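Local atomic coordinates of beta subunit of photoactivated adenylyl cyclase (Beggiatoa sp. PS, PDB entry 5M2A), a protein that senses blue light through a flavin-binding BLUF domain and, when illuminated, makes cyclic AMP from ATP with its adenylyl cyclase domain. Residues V152-F164 / I202-G215. Numbering follows the deposited sequence.
Sequences VEKIIFFSDILAF and IGDCVMASFTKEQG. With MG (magnesium ion), chain G.
The metal site of the class III nucleotidyl cyclase fold sits at one end of an antiparallel strand pair, 152-161 with 205-211, and this pair illustrates how a sheet sets an aspartate at the end of one strand beside an aspartate in the turn leading into its neighbour. Asp-204, in the type II' turn that leads into its strand, sends OD2 to the magnesium ion at 2.6 Å, and the same oxygen accepts the backbone N-H of Ile-161 (3.0 Å) on its anti side, tilted somewhat out of the carboxylate plane. Ile-161 O binds the magnesium ion at 2.5 Å, and a water molecule is a further ligand. Asp-160, the third residue of the site, holds OD2 at a longer 3.0 Å from the magnesium ion, while its OD1 makes a salt bridge to Arg-287. Asp-160 OD2 and Asp-204 OD2 come within 4.0 Å of each other, a closeness of like charges that the cation probably makes tolerable. Phe-164, its CG swung opposite the backbone N (chi1 -171°), lays one ring face against Asp-204: Asp-204 CB sits over the ring centre in a CH-pi contact, and the carboxylate stacks within 7° of the ring plane. An alanine in place of this phenylalanine would remove the flat backing and is likely to leave the Asp-204 carboxylate freer to turn away from the metal.

Away from the ion, paired backbone bonds join Ser-159 to Val-206, Phe-157 to Ala-208 and Ile-155 to Phe-210. Phe-158 and Met-207 lie side by side on the face packed by helix 274-285, with Met-207 SD oblique to the ring in a Met-aromatic contact. On the other face, toward helix 215-235, the Phe-210 ring turns an edge to Phe-157 CB. At the far end, Lys-212 NZ meets Glu-153 OE1 in a salt bridge of 3.1 Å, on the syn side, 29° out of the carboxylate plane.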
# COMPACT_ATOMS: atom_id res chain seq x y z
N VAL A 152 -18.46 8.38 2.86
CA VAL A 152 -18.88 7.43 3.87
C VAL A 152 -18.63 8.04 5.24
O VAL A 152 -17.81 8.94 5.40
CB VAL A 152 -18.17 6.07 3.72
CG1 VAL A 152 -18.65 5.35 2.47
CG2 VAL A 152 -16.67 6.26 3.68
N GLU A 153 -19.37 7.55 6.23
CA GLU A 153 -19.16 7.95 7.62
C GLU A 153 -18.18 6.98 8.27
O GLU A 153 -18.44 5.78 8.33
CB GLU A 153 -20.50 7.95 8.37
CG GLU A 153 -21.47 9.00 7.87
CD GLU A 153 -22.93 8.65 8.12
OE1 GLU A 153 -23.29 7.45 8.06
OE2 GLU A 153 -23.73 9.58 8.37
N LYS A 154 -17.03 7.49 8.74
CA LYS A 154 -16.01 6.62 9.29
C LYS A 154 -15.44 7.20 10.57
O LYS A 154 -15.32 8.42 10.72
CB LYS A 154 -14.83 6.40 8.32
CG LYS A 154 -15.13 5.62 7.06
CD LYS A 154 -15.36 4.16 7.37
CE LYS A 154 -15.16 3.28 6.13
NZ LYS A 154 -15.61 1.89 6.40
N ILE A 155 -15.07 6.31 11.47
CA ILE A 155 -14.18 6.64 12.58
C ILE A 155 -12.77 6.44 12.07
O ILE A 155 -12.44 5.36 11.57
CB ILE A 155 -14.45 5.76 13.81
CG1 ILE A 155 -15.86 6.05 14.35
CG2 ILE A 155 -13.37 6.00 14.89
CD1 ILE A 155 -16.30 5.14 15.50
N ILE A 156 -11.95 7.47 12.17
CA ILE A 156 -10.56 7.40 11.74
C ILE A 156 -9.71 7.18 12.98
O ILE A 156 -9.89 7.87 14.00
CB ILE A 156 -10.14 8.67 10.98
CG1 ILE A 156 -11.08 8.90 9.80
CG2 ILE A 156 -8.71 8.54 10.47
CD1 ILE A 156 -10.97 7.83 8.71
N PHE A 157 -8.77 6.25 12.89
CA PHE A 157 -7.89 5.84 13.98
C PHE A 157 -6.46 6.21 13.59
O PHE A 157 -6.03 5.91 12.48
CB PHE A 157 -8.08 4.33 14.20
CG PHE A 157 -7.05 3.67 15.11
CD1 PHE A 157 -5.75 3.45 14.67
CD2 PHE A 157 -7.43 3.18 16.35
CE1 PHE A 157 -4.81 2.82 15.49
CE2 PHE A 157 -6.49 2.53 17.18
CZ PHE A 157 -5.19 2.35 16.75
N PHE A 158 -5.74 6.87 14.49
CA PHE A 158 -4.30 7.07 14.33
C PHE A 158 -3.64 6.70 15.65
O PHE A 158 -4.08 7.15 16.71
CB PHE A 158 -3.93 8.52 14.00
CG PHE A 158 -4.04 8.88 12.55
CD1 PHE A 158 -3.05 8.50 11.66
CD2 PHE A 158 -5.11 9.61 12.08
CE1 PHE A 158 -3.14 8.84 10.32
CE2 PHE A 158 -5.20 9.95 10.74
CZ PHE A 158 -4.21 9.56 9.86
N SER A 159 -2.59 5.87 15.59
CA SER A 159 -1.80 5.59 16.78
C SER A 159 -0.33 5.65 16.40
O SER A 159 0.05 5.26 15.30
CB SER A 159 -2.14 4.23 17.38
OG SER A 159 -1.81 3.16 16.51
N ASP A 160 0.51 6.15 17.31
CA ASP A 160 1.94 6.17 17.02
C ASP A 160 2.72 6.05 18.32
O ASP A 160 2.15 5.99 19.41
CB ASP A 160 2.33 7.42 16.22
CG ASP A 160 2.40 8.68 17.05
OD1 ASP A 160 1.94 8.68 18.20
OD2 ASP A 160 2.94 9.68 16.53
N ILE A 161 4.03 6.04 18.18
CA ILE A 161 4.93 5.64 19.26
C ILE A 161 5.39 6.86 20.03
O ILE A 161 5.89 7.83 19.44
CB ILE A 161 6.13 4.87 18.69
CG1 ILE A 161 5.64 3.58 18.03
CG2 ILE A 161 7.14 4.61 19.78
CD1 ILE A 161 6.76 2.76 17.38
N LEU A 162 5.27 6.81 21.36
CA LEU A 162 5.70 7.91 22.21
C LEU A 162 7.22 8.07 22.16
O LEU A 162 7.96 7.08 22.22
CB LEU A 162 5.27 7.67 23.66
CG LEU A 162 5.64 8.78 24.65
CD1 LEU A 162 4.81 10.02 24.35
CD2 LEU A 162 5.44 8.31 26.08
N ALA A 163 7.68 9.32 22.06
CA ALA A 163 9.11 9.65 22.03
C ALA A 163 9.84 8.91 20.91
O ALA A 163 11.00 8.53 21.07
CB ALA A 163 9.77 9.36 23.38
N PHE A 164 9.17 8.69 19.78
CA PHE A 164 9.82 7.93 18.72
C PHE A 164 11.07 8.63 18.20
O PHE A 164 12.03 7.95 17.79
CB PHE A 164 8.82 7.69 17.58
CG PHE A 164 9.33 6.74 16.53
CD1 PHE A 164 9.60 5.42 16.86
CD2 PHE A 164 9.55 7.17 15.23
CE1 PHE A 164 10.08 4.53 15.91
CE2 PHE A 164 10.02 6.28 14.27
CZ PHE A 164 10.28 4.96 14.61
N ILE A 202 2.30 5.15 8.21
CA ILE A 202 2.98 6.40 7.86
C ILE A 202 4.04 6.65 8.92
O ILE A 202 3.72 7.05 10.05
CB ILE A 202 2.00 7.58 7.78
CG1 ILE A 202 0.81 7.23 6.90
CG2 ILE A 202 2.70 8.83 7.26
CD1 ILE A 202 -0.44 7.98 7.26
N GLY A 203 5.30 6.44 8.58
CA GLY A 203 6.31 6.49 9.62
C GLY A 203 6.00 5.44 10.66
O GLY A 203 5.73 4.27 10.34
N ASP A 204 6.01 5.84 11.93
CA ASP A 204 5.65 4.94 13.02
C ASP A 204 4.17 4.95 13.32
O ASP A 204 3.74 4.36 14.32
CB ASP A 204 6.42 5.31 14.29
CG ASP A 204 6.11 6.73 14.77
OD1 ASP A 204 6.19 7.66 13.95
OD2 ASP A 204 5.77 6.91 15.96
N CYS A 205 3.37 5.59 12.47
CA CYS A 205 1.94 5.77 12.71
C CYS A 205 1.13 4.70 11.99
O CYS A 205 1.40 4.38 10.83
CB CYS A 205 1.46 7.15 12.23
SG CYS A 205 2.16 8.59 13.06
N VAL A 206 0.11 4.18 12.68
CA VAL A 206 -0.85 3.24 12.10
C VAL A 206 -2.13 4.02 11.84
O VAL A 206 -2.68 4.66 12.76
CB VAL A 206 -1.13 2.05 13.02
CG1 VAL A 206 -2.18 1.12 12.38
CG2 VAL A 206 0.16 1.29 13.34
N MET A 207 -2.62 3.97 10.61
CA MET A 207 -3.87 4.60 10.24
C MET A 207 -4.90 3.53 9.92
O MET A 207 -4.62 2.61 9.15
CB MET A 207 -3.69 5.53 9.03
CG MET A 207 -4.99 6.17 8.56
SD MET A 207 -4.73 7.14 7.06
CE MET A 207 -6.37 7.81 6.77
N ALA A 208 -6.10 3.66 10.48
CA ALA A 208 -7.14 2.67 10.28
C ALA A 208 -8.50 3.35 10.34
O ALA A 208 -8.61 4.50 10.75
CB ALA A 208 -7.07 1.53 11.30
N SER A 209 -9.54 2.64 9.88
CA SER A 209 -10.88 3.18 10.01
C SER A 209 -11.82 2.12 10.56
O SER A 209 -11.56 0.91 10.47
CB SER A 209 -11.42 3.69 8.67
OG SER A 209 -11.52 2.63 7.75
N PHE A 210 -12.91 2.60 11.15
CA PHE A 210 -14.01 1.80 11.63
C PHE A 210 -15.30 2.41 11.09
O PHE A 210 -15.34 3.58 10.70
CB PHE A 210 -14.05 1.77 13.17
CG PHE A 210 -12.86 1.07 13.81
CD1 PHE A 210 -11.67 1.74 14.02
CD2 PHE A 210 -12.99 -0.23 14.25
CE1 PHE A 210 -10.60 1.09 14.63
CE2 PHE A 210 -11.93 -0.89 14.88
CZ PHE A 210 -10.74 -0.23 15.07
N THR A 211 -16.37 1.62 11.08
CA THR A 211 -17.65 2.18 10.66
C THR A 211 -18.31 2.93 11.81
O THR A 211 -17.90 2.84 12.97
CB THR A 211 -18.59 1.09 10.17
OG1 THR A 211 -18.96 0.28 11.29
CG2 THR A 211 -17.90 0.23 9.13
N LYS A 212 -19.41 3.63 11.50
CA LYS A 212 -20.10 4.33 12.57
C LYS A 212 -20.76 3.37 13.55
O LYS A 212 -21.06 3.76 14.68
CB LYS A 212 -21.13 5.31 12.01
CG LYS A 212 -22.37 4.68 11.41
CD LYS A 212 -23.33 5.79 10.97
CE LYS A 212 -24.59 5.22 10.32
NZ LYS A 212 -25.53 6.29 9.91
N GLU A 213 -20.96 2.12 13.15
CA GLU A 213 -21.49 1.11 14.06
C GLU A 213 -20.42 0.50 14.96
O GLU A 213 -20.75 -0.35 15.78
CB GLU A 213 -22.19 0.00 13.27
CG GLU A 213 -23.51 0.42 12.63
CD GLU A 213 -23.32 1.23 11.36
OE1 GLU A 213 -22.20 1.20 10.80
OE2 GLU A 213 -24.29 1.91 10.93
N GLN A 214 -19.17 0.93 14.83
CA GLN A 214 -18.03 0.32 15.52
C GLN A 214 -17.37 1.27 16.51
O GLN A 214 -16.18 1.14 16.81
CB GLN A 214 -17.01 -0.18 14.49
CG GLN A 214 -17.47 -1.45 13.78
CD GLN A 214 -16.58 -1.85 12.62
OE1 GLN A 214 -15.86 -1.04 12.05
NE2 GLN A 214 -16.64 -3.13 12.25
N GLY A 215 -18.14 2.21 17.08
CA GLY A 215 -17.56 3.14 18.04
C GLY A 215 -16.97 2.44 19.25
O GLY A 215 -15.84 2.72 19.66
MG MG G . 5.76 9.17 17.29
O HOH W 1 -19.93 3.87 8.73
O HOH W 2 -25.86 9.16 9.44
O HOH W 3 -13.80 0.79 7.96
O HOH W 4 6.33 10.78 18.57